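Local coordinates for protein acyl-coenzyme A oxidase acox-1.1 (PDB 5K3H) that catalyses the FAD-dependent, oxygen-consuming desaturation of fatty acid-derived acyl-CoA side chains, the first step of peroxisomal beta-oxidation, at residues E74-L79 with G110-L115; N102-G107 with D622-S627; E574-A579 with Y595-L600. One frame throughout, in Å; residues are numbered along the deposited sequence.

From the N terminus, helix 68-85 comes first, and interaction 1 closes a short loop when the chain returns at 110-115 after running through helix 97-105. That intervening helix carries 102-107, which waits more than five hundred residues for its partner 622-627, so interactions 1 and 2 alternate along the chain and cross. They also touch in space: K78 of one reaches V105 of the other, and L79 packs on L106. Interaction 3, a local contact between helices 557-577 and 590-616, falls within the long excursion spanned by interaction 2, on the other side of the chain's centre from interaction 1. Interaction 2 thus ties the N-terminal helices to the C-terminal region.

Interaction 1. Residues E74-L79 with G110-L115; sequences ESARKL and GNPMAL
L79 and S75, one turn apart on helix 68-85, face the turn at 110-115. At S75 the path from CB outward is short: CB lies 4.0 Å from P112 CD, and OG, anti to the backbone N (chi1 -175°), comes beside N111 CB. A small hydroxyl suits this close approach, and it also donates to a water 2.7 Å from S75 OG, which in turn donates to G110 O, bridging helix and loop. The branched end of L79 then takes over. Its CD2 meets P112 CD, then M113 CG at 3.8 Å; CD2 also lies 3.8 Å from N111 OD1, with CD1 slightly farther off. That oxygen is engaged in an Asx turn, accepting from M113 N at 2.8 Å from above the carbonyl plane, which helps shape the type I beta turn N111-A114 leading into helix 114-127. Proline, with its fixed phi, fits the second position of such a turn, while G110 has backbone angles that would jam a side chain against the preceding carbonyl. The contact is buried between helix 68-85 and the start of helix 114-127, with L106, next to helix 97-105, touching N111, and Y661, L662 and M665 of the second subunit packing alongside.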
ATOM      1  N   GLU B  74     -23.415  11.153   9.023  1.00 26.95           N
ATOM      2  CA  GLU B  74     -22.733  11.583  10.236  1.00 27.43           C
ATOM      3  C   GLU B  74     -21.856  12.803   9.970  1.00 27.12           C
ATOM      4  O   GLU B  74     -21.827  13.749  10.763  1.00 26.49           O
ATOM      5  CB  GLU B  74     -21.895  10.415  10.769  1.00 28.85           C
ATOM      6  CG  GLU B  74     -20.967  10.730  11.931  1.00 31.07           C
ATOM      7  CD  GLU B  74     -21.732  10.797  13.246  1.00 32.89           C
ATOM      8  OE1 GLU B  74     -22.957  10.596  13.233  1.00 33.38           O
ATOM      9  OE2 GLU B  74     -21.123  11.046  14.296  1.00 34.60           O
ATOM     10  N   SER B  75     -21.136  12.801   8.849  1.00 26.87           N
ATOM     11  CA  SER B  75     -20.249  13.911   8.529  1.00 26.39           C
ATOM     12  C   SER B  75     -21.041  15.204   8.332  1.00 26.81           C
ATOM     13  O   SER B  75     -20.595  16.283   8.738  1.00 24.45           O
ATOM     14  CB  SER B  75     -19.413  13.542   7.285  1.00 25.80           C
ATOM     15  OG  SER B  75     -18.432  14.516   6.952  1.00 26.31           O
ATOM     16  N   ALA B  76     -22.212  15.113   7.678  1.00 29.41           N
ATOM     17  CA  ALA B  76     -23.077  16.284   7.510  1.00 29.58           C
ATOM     18  C   ALA B  76     -23.654  16.740   8.848  1.00 29.89           C
ATOM     19  O   ALA B  76     -23.733  17.945   9.123  1.00 29.29           O
ATOM     20  CB  ALA B  76     -24.200  15.972   6.516  1.00 30.50           C
ATOM     21  N   ARG B  77     -24.067  15.788   9.687  1.00 28.37           N
ATOM     22  CA  ARG B  77     -24.510  16.104  11.040  1.00 30.05           C
ATOM     23  C   ARG B  77     -23.492  16.969  11.782  1.00 30.06           C
ATOM     24  O   ARG B  77     -23.799  18.094  12.198  1.00 27.90           O
ATOM     25  CB  ARG B  77     -24.771  14.804  11.802  1.00 31.03           C
ATOM     26  CG  ARG B  77     -25.480  14.986  13.130  1.00 32.84           C
ATOM     27  CD  ARG B  77     -25.550  13.677  13.913  1.00 32.55           C
ATOM     28  NE  ARG B  77     -24.252  13.196  14.367  1.00 32.29           N
ATOM     29  CZ  ARG B  77     -23.552  13.757  15.356  1.00 32.49           C
ATOM     30  NH1 ARG B  77     -24.010  14.831  15.988  1.00 31.20           N
ATOM     31  NH2 ARG B  77     -22.376  13.255  15.707  1.00 34.18           N
ATOM     32  N   LYS B  78     -22.259  16.456  11.941  1.00 29.36           N
ATOM     33  CA  LYS B  78     -21.213  17.186  12.665  1.00 29.72           C
ATOM     34  C   LYS B  78     -20.877  18.503  11.992  1.00 29.26           C
ATOM     35  O   LYS B  78     -20.581  19.498  12.670  1.00 27.69           O
ATOM     36  CB  LYS B  78     -19.953  16.329  12.779  1.00 30.37           C
ATOM     37  CG  LYS B  78     -20.173  15.097  13.600  1.00 32.10           C
ATOM     38  CD  LYS B  78     -18.881  14.436  13.989  1.00 33.27           C
ATOM     39  CE  LYS B  78     -18.377  13.604  12.823  1.00 35.95           C
ATOM     40  NZ  LYS B  78     -17.361  12.615  13.264  1.00 37.97           N
ATOM     41  N   LEU B  79     -20.920  18.538  10.661  1.00 29.04           N
ATOM     42  CA  LEU B  79     -20.584  19.766   9.956  1.00 29.96           C
ATOM     43  C   LEU B  79     -21.544  20.897  10.323  1.00 29.32           C
ATOM     44  O   LEU B  79     -21.109  22.026  10.583  1.00 28.30           O
ATOM     45  CB  LEU B  79     -20.584  19.495   8.451  1.00 30.89           C
ATOM     46  CG  LEU B  79     -19.942  20.483   7.485  1.00 32.93           C
ATOM     47  CD1 LEU B  79     -18.519  20.802   7.904  1.00 32.24           C
ATOM     48  CD2 LEU B  79     -19.949  19.848   6.108  1.00 34.08           C
ATOM     49  N   GLY B 110     -12.993  12.506   4.830  1.00 21.90           N
ATOM     50  CA  GLY B 110     -13.680  13.505   4.035  1.00 22.21           C
ATOM     51  C   GLY B 110     -14.877  14.125   4.749  1.00 22.36           C
ATOM     52  O   GLY B 110     -15.282  13.717   5.842  1.00 22.34           O
ATOM     53  N   ASN B 111     -15.434  15.151   4.101  1.00 23.39           N
ATOM     54  CA  ASN B 111     -16.706  15.731   4.517  1.00 23.92           C
ATOM     55  C   ASN B 111     -17.322  16.431   3.312  1.00 24.05           C
ATOM     56  O   ASN B 111     -16.650  16.627   2.293  1.00 23.63           O
ATOM     57  CB  ASN B 111     -16.531  16.688   5.718  1.00 23.31           C
ATOM     58  CG  ASN B 111     -15.824  17.974   5.349  1.00 24.15           C
ATOM     59  OD1 ASN B 111     -16.456  18.948   4.946  1.00 24.22           O
ATOM     60  ND2 ASN B 111     -14.495  17.979   5.474  1.00 25.01           N
ATOM     61  N   PRO B 112     -18.617  16.769   3.369  1.00 25.73           N
ATOM     62  CA  PRO B 112     -19.294  17.358   2.190  1.00 26.43           C
ATOM     63  C   PRO B 112     -18.756  18.701   1.747  1.00 27.62           C
ATOM     64  O   PRO B 112     -19.138  19.179   0.663  1.00 28.35           O
ATOM     65  CB  PRO B 112     -20.746  17.497   2.653  1.00 25.96           C
ATOM     66  CG  PRO B 112     -20.906  16.416   3.696  1.00 25.46           C
ATOM     67  CD  PRO B 112     -19.592  16.371   4.409  1.00 26.29           C
ATOM     68  N   MET B 113     -17.945  19.362   2.569  1.00 25.36           N
ATOM     69  CA  MET B 113     -17.403  20.669   2.228  1.00 25.07           C
ATOM     70  C   MET B 113     -15.885  20.653   2.217  1.00 24.27           C
ATOM     71  O   MET B 113     -15.253  21.706   2.356  1.00 22.87           O
ATOM     72  CB  MET B 113     -17.944  21.729   3.187  1.00 26.18           C
ATOM     73  CG  MET B 113     -19.411  21.969   2.969  1.00 28.28           C
ATOM     74  SD  MET B 113     -20.102  23.256   4.012  1.00 31.64           S
ATOM     75  CE  MET B 113     -19.157  24.702   3.533  1.00 29.53           C
ATOM     76  N   ALA B 114     -15.303  19.472   2.043  1.00 23.16           N
ATOM     77  CA  ALA B 114     -13.852  19.325   2.014  1.00 23.37           C
ATOM     78  C   ALA B 114     -13.195  20.189   0.939  1.00 23.87           C
ATOM     79  O   ALA B 114     -12.164  20.816   1.182  1.00 24.78           O
ATOM     80  CB  ALA B 114     -13.473  17.864   1.827  1.00 22.92           C
ATOM     81  N   LEU B 115     -13.791  20.219  -0.248  1.00 23.77           N
ATOM     82  CA  LEU B 115     -13.250  21.003  -1.355  1.00 24.17           C
ATOM     83  C   LEU B 115     -13.670  22.469  -1.288  1.00 24.01           C
ATOM     84  O   LEU B 115     -12.988  23.344  -1.821  1.00 24.06           O
ATOM     85  CB  LEU B 115     -13.661  20.393  -2.698  1.00 24.28           C
ATOM     86  CG  LEU B 115     -12.707  19.343  -3.271  1.00 25.30           C
ATOM     87  CD1 LEU B 115     -11.379  19.975  -3.652  1.00 25.92           C
ATOM     88  CD2 LEU B 115     -12.499  18.208  -2.280  1.00 24.03           C
TER
HETATM   89  O   HOH W   1     -16.260  13.894   8.408  1.00 22.59           O

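Interaction 2. Residues N102-G107 with D622-S627; sequences NNEVLG and DRELRS
R626 grips two successive backbone carbonyls at the C-terminal end of helix 97-105. NH1 donates to N103 O at 3.0 Å, nearly along the C=O axis, and NH2 to E104 O at 2.7 Å, from above that carbonyl's plane. This is side-chain capping of a helix C-terminus: carbonyls of the last turn, where helical N-H partners are few or weak (G107 N to N103 O), probably gather partial negative charge, to which a guanidinium is suited. The extended chain, CG to NE, brings the edge of the guanidinium to both oxygens; R623 O lies over one face, NH1 also makes a weak bond to E624 O, and NE pairs with D59. G107, the first residue to leave helical angles, has positive phi, and its CA lies over a face of the guanidinium, 3.6 Å from R626 NH1; a CB there would crowd both the carbonyl O of L106 and R626 CZ.

The salt bridge across the contact is less well aligned: R623 NH2 and E104 OE1 are 2.7 Å apart, but the N-H points poorly (117°) and the hydrogen bond is weak; NH2 also bonds T48 O. E104 points its CB away from helix 622-625, and a bend at chi2 (-102°) helps turn the carboxylate back. Its OE2 is held by T48 and S621, which would probably ease the nearness of E624.

Farther out, E624 extends its chain alongside N103, the amide and carboxylate planes 19° apart. E624 OE2 takes a bond from the Y308 hydroxyl, which ties the contact to helix 300-319. L51 of helix 38-52 packs against E104 and R623. N103 CB lies 3.6 Å from E624 OE2, and beyond it one water joins the polar ends, accepting from N103 ND2 and donating to E624 OE2.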
ATOM      1  N   ASN B 102     -11.083  20.490  12.501  1.00 24.40           N
ATOM      2  CA  ASN B 102     -11.645  19.540  11.551  1.00 24.52           C
ATOM      3  C   ASN B 102     -11.046  18.144  11.729  1.00 23.82           C
ATOM      4  O   ASN B 102     -11.764  17.143  11.606  1.00 22.21           O
ATOM      5  CB  ASN B 102     -11.473  20.055  10.118  1.00 25.87           C
ATOM      6  CG  ASN B 102     -12.527  21.144   9.734  1.00 28.78           C
ATOM      7  OD1 ASN B 102     -13.548  21.347  10.426  1.00 28.99           O
ATOM      8  ND2 ASN B 102     -12.264  21.848   8.637  1.00 30.56           N
ATOM      9  N   ASN B 103      -9.738  18.049  12.020  1.00 23.38           N
ATOM     10  CA  ASN B 103      -9.111  16.733  12.223  1.00 24.49           C
ATOM     11  C   ASN B 103      -9.739  15.986  13.396  1.00 24.09           C
ATOM     12  O   ASN B 103      -9.970  14.776  13.306  1.00 22.14           O
ATOM     13  CB  ASN B 103      -7.609  16.873  12.485  1.00 24.98           C
ATOM     14  CG  ASN B 103      -6.836  17.350  11.290  1.00 25.25           C
ATOM     15  OD1 ASN B 103      -7.210  17.109  10.144  1.00 25.29           O
ATOM     16  ND2 ASN B 103      -5.733  18.045  11.554  1.00 26.41           N
ATOM     17  N   GLU B 104      -9.973  16.689  14.519  1.00 22.28           N
ATOM     18  CA  GLU B 104     -10.644  16.102  15.681  1.00 23.44           C
ATOM     19  C   GLU B 104     -12.070  15.687  15.341  1.00 21.82           C
ATOM     20  O   GLU B 104     -12.498  14.563  15.634  1.00 21.92           O
ATOM     21  CB  GLU B 104     -10.683  17.109  16.840  1.00 25.73           C
ATOM     22  CG  GLU B 104      -9.399  17.296  17.626  1.00 26.53           C
ATOM     23  CD  GLU B 104      -9.401  16.557  18.963  1.00 28.07           C
ATOM     24  OE1 GLU B 104     -10.462  16.042  19.392  1.00 29.35           O
ATOM     25  OE2 GLU B 104      -8.307  16.440  19.557  1.00 29.83           O
ATOM     26  N   VAL B 105     -12.832  16.598  14.746  1.00 25.25           N
ATOM     27  CA  VAL B 105     -14.265  16.389  14.559  1.00 24.12           C
ATOM     28  C   VAL B 105     -14.546  15.626  13.273  1.00 23.33           C
ATOM     29  O   VAL B 105     -15.197  14.581  13.301  1.00 22.31           O
ATOM     30  CB  VAL B 105     -15.004  17.755  14.624  1.00 24.16           C
ATOM     31  CG1 VAL B 105     -16.475  17.648  14.242  1.00 24.30           C
ATOM     32  CG2 VAL B 105     -14.917  18.312  16.032  1.00 23.89           C
ATOM     33  N   LEU B 106     -13.998  16.068  12.144  1.00 21.70           N
ATOM     34  CA  LEU B 106     -14.384  15.485  10.864  1.00 21.83           C
ATOM     35  C   LEU B 106     -13.482  14.334  10.424  1.00 21.64           C
ATOM     36  O   LEU B 106     -13.951  13.439   9.713  1.00 21.01           O
ATOM     37  CB  LEU B 106     -14.434  16.582   9.786  1.00 22.13           C
ATOM     38  CG  LEU B 106     -15.480  17.718  10.000  1.00 22.63           C
ATOM     39  CD1 LEU B 106     -15.355  18.864   9.000  1.00 22.88           C
ATOM     40  CD2 LEU B 106     -16.930  17.189  10.014  1.00 22.86           C
ATOM     41  N   GLY B 107     -12.215  14.307  10.864  1.00 20.63           N
ATOM     42  CA  GLY B 107     -11.334  13.198  10.556  1.00 19.67           C
ATOM     43  C   GLY B 107     -10.687  13.312   9.188  1.00 20.26           C
ATOM     44  O   GLY B 107     -10.579  14.388   8.606  1.00 21.99           O
ATOM     45  N   ASP B 622      -7.070  10.590  21.299  1.00 17.65           N
ATOM     46  CA  ASP B 622      -7.726   9.396  20.768  1.00 17.81           C
ATOM     47  C   ASP B 622      -8.878   9.765  19.857  1.00 18.48           C
ATOM     48  O   ASP B 622      -9.100   9.113  18.826  1.00 17.93           O
ATOM     49  CB  ASP B 622      -8.228   8.509  21.911  1.00 17.69           C
ATOM     50  CG  ASP B 622      -7.147   7.667  22.497  1.00 18.15           C
ATOM     51  OD1 ASP B 622      -6.095   7.586  21.825  1.00 19.17           O
ATOM     52  OD2 ASP B 622      -7.324   7.107  23.612  1.00 18.61           O
ATOM     53  N   ARG B 623      -9.626  10.818  20.209  1.00 17.64           N
ATOM     54  CA  ARG B 623     -10.722  11.229  19.342  1.00 19.33           C
ATOM     55  C   ARG B 623     -10.209  11.615  17.957  1.00 18.54           C
ATOM     56  O   ARG B 623     -10.909  11.416  16.959  1.00 18.78           O
ATOM     57  CB  ARG B 623     -11.506  12.383  19.982  1.00 21.88           C
ATOM     58  CG  ARG B 623     -12.447  11.959  21.165  1.00 24.71           C
ATOM     59  CD  ARG B 623     -13.455  13.055  21.547  1.00 26.80           C
ATOM     60  NE  ARG B 623     -12.829  14.361  21.332  1.00 32.30           N
ATOM     61  CZ  ARG B 623     -12.034  14.976  22.213  1.00 35.31           C
ATOM     62  NH1 ARG B 623     -11.773  14.414  23.392  1.00 37.64           N
ATOM     63  NH2 ARG B 623     -11.502  16.155  21.911  1.00 33.60           N
ATOM     64  N   GLU B 624      -8.991  12.147  17.863  1.00 19.23           N
ATOM     65  CA  GLU B 624      -8.438  12.452  16.544  1.00 19.10           C
ATOM     66  C   GLU B 624      -7.832  11.222  15.881  1.00 18.68           C
ATOM     67  O   GLU B 624      -8.051  10.984  14.684  1.00 17.97           O
ATOM     68  CB  GLU B 624      -7.385  13.557  16.648  1.00 18.85           C
ATOM     69  CG  GLU B 624      -6.742  13.917  15.328  1.00 19.06           C
ATOM     70  CD  GLU B 624      -5.695  15.019  15.449  1.00 18.95           C
ATOM     71  OE1 GLU B 624      -5.510  15.574  16.542  1.00 19.09           O
ATOM     72  OE2 GLU B 624      -5.041  15.325  14.441  1.00 19.61           O
ATOM     73  N   LEU B 625      -7.038  10.454  16.639  1.00 18.45           N
ATOM     74  CA  LEU B 625      -6.226   9.383  16.063  1.00 18.11           C
ATOM     75  C   LEU B 625      -7.082   8.234  15.551  1.00 17.66           C
ATOM     76  O   LEU B 625      -6.748   7.614  14.535  1.00 17.78           O
ATOM     77  CB  LEU B 625      -5.217   8.878  17.101  1.00 18.27           C
ATOM     78  CG  LEU B 625      -4.102   7.988  16.567  1.00 18.14           C
ATOM     79  CD1 LEU B 625      -3.352   8.794  15.543  1.00 18.29           C
ATOM     80  CD2 LEU B 625      -3.150   7.548  17.665  1.00 18.10           C
ATOM     81  N   ARG B 626      -8.133   7.879  16.289  1.00 19.92           N
ATOM     82  CA  ARG B 626      -9.148   6.926  15.855  1.00 19.77           C
ATOM     83  C   ARG B 626      -8.610   5.506  15.703  1.00 19.91           C
ATOM     84  O   ARG B 626      -9.088   4.735  14.865  1.00 20.17           O
ATOM     85  CB  ARG B 626      -9.800   7.396  14.560  1.00 19.84           C
ATOM     86  CG  ARG B 626     -10.841   8.457  14.823  1.00 19.73           C
ATOM     87  CD  ARG B 626     -11.325   9.167  13.573  1.00 19.52           C
ATOM     88  NE  ARG B 626     -12.362  10.141  13.912  1.00 19.49           N
ATOM     89  CZ  ARG B 626     -12.167  11.446  14.093  1.00 19.47           C
ATOM     90  NH1 ARG B 626     -10.955  11.965  13.949  1.00 19.32           N
ATOM     91  NH2 ARG B 626     -13.195  12.229  14.414  1.00 19.27           N
ATOM     92  N   SER B 627      -7.654   5.111  16.540  1.00 18.32           N
ATOM     93  CA  SER B 627      -7.027   3.802  16.437  1.00 18.23           C
ATOM     94  C   SER B 627      -7.093   3.118  17.782  1.00 18.20           C
ATOM     95  O   SER B 627      -6.734   3.720  18.797  1.00 18.39           O
ATOM     96  CB  SER B 627      -5.566   3.909  15.992  1.00 18.57           C
ATOM     97  OG  SER B 627      -4.882   2.668  16.135  1.00 18.40           O
TER
HETATM   98  O   HOH W   2      -4.195  17.995  13.920  1.00 21.79           O

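Interaction 3. Residues E574-A579 with Y595-L600; sequences ELLDVA and YVRDQL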
ATOM      1  N   GLU B 574      18.987   7.785   4.856  1.00 18.48           N
ATOM      2  CA  GLU B 574      18.781   8.257   3.495  1.00 19.33           C
ATOM      3  C   GLU B 574      20.028   8.046   2.645  1.00 18.76           C
ATOM      4  O   GLU B 574      19.924   7.726   1.457  1.00 19.66           O
ATOM      5  CB  GLU B 574      18.366   9.728   3.515  1.00 20.92           C
ATOM      6  CG  GLU B 574      17.061  10.009   4.277  1.00 22.30           C
ATOM      7  CD  GLU B 574      15.845   9.300   3.669  1.00 25.29           C
ATOM      8  OE1 GLU B 574      15.739   9.274   2.416  1.00 28.52           O
ATOM      9  OE2 GLU B 574      14.983   8.778   4.434  1.00 24.20           O
ATOM     10  N   LEU B 575      21.221   8.220   3.224  1.00 21.65           N
ATOM     11  CA  LEU B 575      22.437   7.983   2.443  1.00 21.34           C
ATOM     12  C   LEU B 575      22.607   6.506   2.104  1.00 22.16           C
ATOM     13  O   LEU B 575      22.962   6.165   0.968  1.00 20.92           O
ATOM     14  CB  LEU B 575      23.673   8.511   3.173  1.00 20.67           C
ATOM     15  CG  LEU B 575      25.031   8.332   2.456  1.00 20.59           C
ATOM     16  CD1 LEU B 575      25.037   8.914   1.009  1.00 19.76           C
ATOM     17  CD2 LEU B 575      26.185   8.917   3.318  1.00 20.39           C
ATOM     18  N   LEU B 576      22.366   5.607   3.063  1.00 19.59           N
ATOM     19  CA  LEU B 576      22.409   4.185   2.737  1.00 21.06           C
ATOM     20  C   LEU B 576      21.403   3.852   1.649  1.00 20.69           C
ATOM     21  O   LEU B 576      21.674   3.004   0.791  1.00 21.43           O
ATOM     22  CB  LEU B 576      22.163   3.346   3.990  1.00 23.38           C
ATOM     23  CG  LEU B 576      22.706   1.906   4.066  1.00 26.36           C
ATOM     24  CD1 LEU B 576      24.219   1.811   3.872  1.00 27.64           C
ATOM     25  CD2 LEU B 576      22.323   1.298   5.404  1.00 26.40           C
ATOM     26  N   ASP B 577      20.261   4.551   1.640  1.00 21.30           N
ATOM     27  CA  ASP B 577      19.212   4.295   0.661  1.00 20.88           C
ATOM     28  C   ASP B 577      19.645   4.600  -0.761  1.00 19.70           C
ATOM     29  O   ASP B 577      19.191   3.926  -1.691  1.00 19.21           O
ATOM     30  CB  ASP B 577      17.980   5.130   0.989  1.00 21.89           C
ATOM     31  CG  ASP B 577      16.754   4.694   0.206  1.00 23.24           C
ATOM     32  OD1 ASP B 577      16.628   3.476  -0.022  1.00 23.16           O
ATOM     33  OD2 ASP B 577      15.932   5.562  -0.192  1.00 26.41           O
ATOM     34  N   VAL B 578      20.493   5.612  -0.958  1.00 20.39           N
ATOM     35  CA  VAL B 578      20.921   6.030  -2.295  1.00 20.29           C
ATOM     36  C   VAL B 578      22.414   5.742  -2.493  1.00 20.98           C
ATOM     37  O   VAL B 578      23.126   6.491  -3.181  1.00 20.83           O
ATOM     38  CB  VAL B 578      20.589   7.516  -2.523  1.00 20.38           C
ATOM     39  CG1 VAL B 578      19.096   7.737  -2.362  1.00 20.08           C
ATOM     40  CG2 VAL B 578      21.375   8.419  -1.570  1.00 20.49           C
ATOM     41  N   ALA B 579      22.888   4.651  -1.866  1.00 23.13           N
ATOM     42  CA  ALA B 579      24.313   4.341  -1.796  1.00 23.59           C
ATOM     43  C   ALA B 579      24.933   4.115  -3.171  1.00 23.16           C
ATOM     44  O   ALA B 579      26.101   4.465  -3.393  1.00 23.53           O
ATOM     45  CB  ALA B 579      24.527   3.117  -0.904  1.00 24.50           C
ATOM     46  N   TYR B 595      30.820   2.555   7.765  1.00 23.92           N
ATOM     47  CA  TYR B 595      30.620   3.552   8.812  1.00 23.10           C
ATOM     48  C   TYR B 595      29.170   3.996   8.849  1.00 23.37           C
ATOM     49  O   TYR B 595      28.567   4.090   9.921  1.00 22.69           O
ATOM     50  CB  TYR B 595      31.550   4.749   8.586  1.00 23.16           C
ATOM     51  CG  TYR B 595      31.330   5.952   9.510  1.00 22.72           C
ATOM     52  CD1 TYR B 595      32.014   6.080  10.715  1.00 22.63           C
ATOM     53  CD2 TYR B 595      30.456   6.978   9.153  1.00 22.28           C
ATOM     54  CE1 TYR B 595      31.818   7.179  11.545  1.00 22.64           C
ATOM     55  CE2 TYR B 595      30.257   8.080   9.978  1.00 22.55           C
ATOM     56  CZ  TYR B 595      30.935   8.177  11.171  1.00 23.23           C
ATOM     57  OH  TYR B 595      30.719   9.289  11.976  1.00 24.21           O
ATOM     58  N   VAL B 596      28.581   4.225   7.673  1.00 21.64           N
ATOM     59  CA  VAL B 596      27.213   4.720   7.593  1.00 21.71           C
ATOM     60  C   VAL B 596      26.249   3.701   8.191  1.00 20.96           C
ATOM     61  O   VAL B 596      25.318   4.069   8.913  1.00 19.96           O
ATOM     62  CB  VAL B 596      26.860   5.062   6.129  1.00 21.89           C
ATOM     63  CG1 VAL B 596      25.388   5.413   5.999  1.00 21.80           C
ATOM     64  CG2 VAL B 596      27.717   6.221   5.635  1.00 23.19           C
ATOM     65  N   ARG B 597      26.478   2.409   7.921  1.00 20.29           N
ATOM     66  CA  ARG B 597      25.655   1.341   8.493  1.00 21.93           C
ATOM     67  C   ARG B 597      25.767   1.288  10.011  1.00 22.15           C
ATOM     68  O   ARG B 597      24.763   1.117  10.709  1.00 21.90           O
ATOM     69  CB  ARG B 597      26.054  -0.011   7.906  1.00 22.71           C
ATOM     70  CG  ARG B 597      25.791  -0.153   6.447  1.00 23.48           C
ATOM     71  CD  ARG B 597      26.294  -1.487   5.932  1.00 24.33           C
ATOM     72  NE  ARG B 597      25.964  -1.668   4.522  1.00 25.55           N
ATOM     73  CZ  ARG B 597      26.856  -1.780   3.538  1.00 26.70           C
ATOM     74  NH1 ARG B 597      28.161  -1.746   3.805  1.00 28.98           N
ATOM     75  NH2 ARG B 597      26.433  -1.954   2.281  1.00 27.23           N
ATOM     76  N   ASP B 598      26.991   1.379  10.541  1.00 20.44           N
ATOM     77  CA  ASP B 598      27.177   1.378  11.995  1.00 22.06           C
ATOM     78  C   ASP B 598      26.513   2.584  12.645  1.00 20.96           C
ATOM     79  O   ASP B 598      25.911   2.462  13.709  1.00 21.59           O
ATOM     80  CB  ASP B 598      28.664   1.351  12.321  1.00 23.17           C
ATOM     81  CG  ASP B 598      29.327   0.089  11.834  1.00 25.33           C
ATOM     82  OD1 ASP B 598      28.631  -0.941  11.636  1.00 23.14           O
ATOM     83  OD2 ASP B 598      30.559   0.136  11.617  1.00 31.77           O
ATOM     84  N   GLN B 599      26.616   3.758  12.017  1.00 18.95           N
ATOM     85  CA  GLN B 599      25.913   4.935  12.512  1.00 20.02           C
ATOM     86  C   GLN B 599      24.408   4.712  12.485  1.00 18.24           C
ATOM     87  O   GLN B 599      23.685   5.167  13.384  1.00 16.78           O
ATOM     88  CB  GLN B 599      26.259   6.153  11.658  1.00 22.94           C
ATOM     89  CG  GLN B 599      27.718   6.484  11.667  1.00 26.95           C
ATOM     90  CD  GLN B 599      28.185   6.899  13.006  1.00 30.13           C
ATOM     91  OE1 GLN B 599      27.820   7.974  13.490  1.00 37.90           O
ATOM     92  NE2 GLN B 599      28.978   6.033  13.655  1.00 32.26           N
ATOM     93  N   LEU B 600      23.915   4.061  11.427  1.00 19.81           N
ATOM     94  CA  LEU B 600      22.493   3.773  11.334  1.00 20.08           C
ATOM     95  C   LEU B 600      22.044   2.919  12.511  1.00 18.90           C
ATOM     96  O   LEU B 600      21.081   3.264  13.215  1.00 19.36           O
ATOM     97  CB  LEU B 600      22.172   3.103   9.989  1.00 20.01           C
ATOM     98  CG  LEU B 600      20.794   2.447   9.841  1.00 21.43           C
ATOM     99  CD1 LEU B 600      19.673   3.442  10.047  1.00 21.90           C
ATOM    100  CD2 LEU B 600      20.668   1.825   8.456  1.00 21.56           C
TER
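Two helical segments, the last turn of helix 557-577 and a stretch within helix 590-616, approach most closely at L576 and V596, whose CA atoms are 6.9 Å apart. The join is made by apolar side chains and by the aliphatic part of an arginine. L576 carries most of it: its CG lies anti to the backbone N (chi1 -155°), which carries both methyls toward the other helix. CD1 rests on the methylene chain of R597, 3.6 Å from CG, and CD2 meets CD2 of L600 at 3.5 Å, the two leucines crossing at about a right angle. A branched leucine suits this place because its two methyls can serve two neighbours at once. At the side of L576, V596 presents CG1 to L576 CB at 4.3 Å, while its other methyl, CG2, meets L575 CD2 at 3.9 Å. The beta-branched valine thus stands between consecutive leucines, one methyl for each.

R597 combines two roles. Its methylenes, extended from CG to NE, lie against L576, whereas its guanidinium serves charge: NH1 pairs with D594 of its own chain and with E584 of the second subunit. Cut back to an alanine, L576 would probably leave a gap facing L600 and the methylenes of R597, which would lose their cover.

Both helices belong to the C-terminal helical region, and the contact is buried plain packing, although L600 comes about 4 Å from the side chain of H342, which by similarity binds ATP. Y491 and F495 of helix 489-515 back L575, and L569 and Y573 of helix 557-577 extend the seam along L600, while R533 of the second subunit packs on L576.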